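Local coordinates for viral structural protein 4 (Bombyx mori cytoplasmic polyhedrosis virus, PDB 6TZ0) that probably serves as a GTP-binding partner of the viral RNA-dependent RNA polymerase during transcription of the double-stranded RNA genome, at residues Tyr243-Gly246 against Glu247-Phe250. Sequence-based numbering, arbitrary orientation.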
loop_
_atom_site.group_PDB
_atom_site.type_symbol
_atom_site.label_atom_id
_atom_site.label_comp_id
_atom_site.label_asym_id
_atom_site.label_seq_id
_atom_site.Cartn_x
_atom_site.Cartn_y
_atom_site.Cartn_z
ATOM N N TYR B 243 -16.393 -17.463 -67.892
ATOM C CA TYR B 243 -14.985 -17.319 -68.221
ATOM C C TYR B 243 -14.179 -18.565 -67.890
ATOM O O TYR B 243 -12.956 -18.540 -68.012
ATOM C CB TYR B 243 -14.405 -16.104 -67.502
ATOM C CG TYR B 243 -15.005 -14.811 -67.983
ATOM C CD1 TYR B 243 -14.537 -14.197 -69.136
ATOM C CD2 TYR B 243 -16.062 -14.222 -67.308
ATOM C CE1 TYR B 243 -15.087 -13.028 -69.587
ATOM C CE2 TYR B 243 -16.621 -13.048 -67.751
ATOM C CZ TYR B 243 -16.134 -12.460 -68.895
ATOM O OH TYR B 243 -16.688 -11.284 -69.342
ATOM N N GLY B 244 -14.823 -19.650 -67.479
ATOM C CA GLY B 244 -14.116 -20.901 -67.293
ATOM C C GLY B 244 -13.343 -21.028 -66.002
ATOM O O GLY B 244 -12.276 -21.649 -65.982
ATOM N N TYR B 245 -13.857 -20.466 -64.917
ATOM C CA TYR B 245 -13.233 -20.552 -63.603
ATOM C C TYR B 245 -13.966 -21.550 -62.712
ATOM O O TYR B 245 -14.104 -21.349 -61.507
ATOM C CB TYR B 245 -13.176 -19.175 -62.953
ATOM C CG TYR B 245 -12.138 -18.261 -63.557
ATOM C CD1 TYR B 245 -10.836 -18.267 -63.089
ATOM C CD2 TYR B 245 -12.451 -17.422 -64.614
ATOM C CE1 TYR B 245 -9.878 -17.448 -63.634
ATOM C CE2 TYR B 245 -11.501 -16.603 -65.171
ATOM C CZ TYR B 245 -10.217 -16.618 -64.676
ATOM O OH TYR B 245 -9.265 -15.798 -65.224
ATOM N N GLY B 246 -14.428 -22.651 -63.308
ATOM C CA GLY B 246 -15.268 -23.590 -62.584
ATOM C C GLY B 246 -14.521 -24.434 -61.575
ATOM O O GLY B 246 -15.041 -24.713 -60.492
ATOM N N GLU B 247 -13.306 -24.856 -61.904
ATOM C CA GLU B 247 -12.550 -25.699 -60.990
ATOM C C GLU B 247 -11.759 -24.913 -59.962
ATOM O O GLU B 247 -11.061 -25.525 -59.149
ATOM C CB GLU B 247 -11.586 -26.600 -61.759
ATOM C CG GLU B 247 -12.248 -27.684 -62.583
ATOM C CD GLU B 247 -11.233 -28.591 -63.244
ATOM O OE1 GLU B 247 -10.023 -28.303 -63.141
ATOM O OE2 GLU B 247 -11.643 -29.593 -63.866
ATOM N N TYR B 248 -11.832 -23.591 -59.970
ATOM C CA TYR B 248 -11.019 -22.833 -59.037
ATOM C C TYR B 248 -11.834 -22.533 -57.790
ATOM O O TYR B 248 -13.062 -22.622 -57.784
ATOM C CB TYR B 248 -10.501 -21.521 -59.641
ATOM C CG TYR B 248 -9.511 -21.622 -60.797
ATOM C CD1 TYR B 248 -9.094 -22.838 -61.308
ATOM C CD2 TYR B 248 -8.931 -20.489 -61.318
ATOM C CE1 TYR B 248 -8.202 -22.906 -62.344
ATOM C CE2 TYR B 248 -8.021 -20.555 -62.351
ATOM C CZ TYR B 248 -7.660 -21.771 -62.852
ATOM O OH TYR B 248 -6.758 -21.866 -63.880
ATOM N N VAL B 249 -11.134 -22.174 -56.724
ATOM C CA VAL B 249 -11.762 -21.798 -55.469
ATOM C C VAL B 249 -11.634 -20.288 -55.301
ATOM O O VAL B 249 -10.597 -19.699 -55.626
ATOM C CB VAL B 249 -11.157 -22.599 -54.293
ATOM C CG1 VAL B 249 -9.662 -22.383 -54.156
ATOM C CG2 VAL B 249 -11.885 -22.308 -53.001
ATOM N N PHE B 250 -12.720 -19.650 -54.876
ATOM C CA PHE B 250 -12.760 -18.199 -54.769
ATOM C C PHE B 250 -12.621 -17.822 -53.302
ATOM O O PHE B 250 -13.266 -18.421 -52.440
ATOM C CB PHE B 250 -14.061 -17.578 -55.305
ATOM C CG PHE B 250 -14.272 -17.681 -56.808
ATOM C CD1 PHE B 250 -13.435 -18.411 -57.635
ATOM C CD2 PHE B 250 -15.281 -16.942 -57.398
ATOM C CE1 PHE B 250 -13.643 -18.465 -58.993
ATOM C CE2 PHE B 250 -15.487 -16.984 -58.761
ATOM C CZ PHE B 250 -14.665 -17.747 -59.555
#
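Y245 meets both Y248 and F250 within one short bend of the chain, in the loop that follows helix 236-242 and precedes strand 255-261. The aromatic contact with Y248 is made by one side of each ring: CD1 of Y245 lies 3.4 Å from CD2 of Y248, and CE1 of Y245 is 3.8 Å from CE2 of Y248. The planes are steeply inclined, at 77°, with centroids 5.5 Å apart. CD2 of Y248 arrives at the edge of the Y245 ring, near its plane, whereas CD1 of Y245 approaches the Y248 ring obliquely, a geometry that is neither a stack nor a true T-shape. With chi2 at 1°, CD1 of Y248 nearly eclipses CA and CD2 lies on the far side of the ring, where it meets Y245.

F250 reaches back to the root of Y245 and not to its ring. Its CZ is 4.0 Å from CB of Y245, which sits at the F250 ring edge and in its plane, while CE1 of F250 is 3.9 Å from the backbone O of Y245.

No hydrogen bond joins the two halves of the bend; the polar links run outward. Y245 OH is hydrogen-bonded to A214 O, R240 makes a cation-pi contact with F250, and V249 pairs through its backbone with I228 of strand 226-230. The side chains of Y245, Y248 and F250 also rest on I228.

The bend is thus held internally by van der Waals and aromatic contacts, while the polar contacts given here go to residues outside it: A214 of a loop, R240 of helix 236-242 and I228 of strand 226-230, in a region remote from the GTP-binding residues.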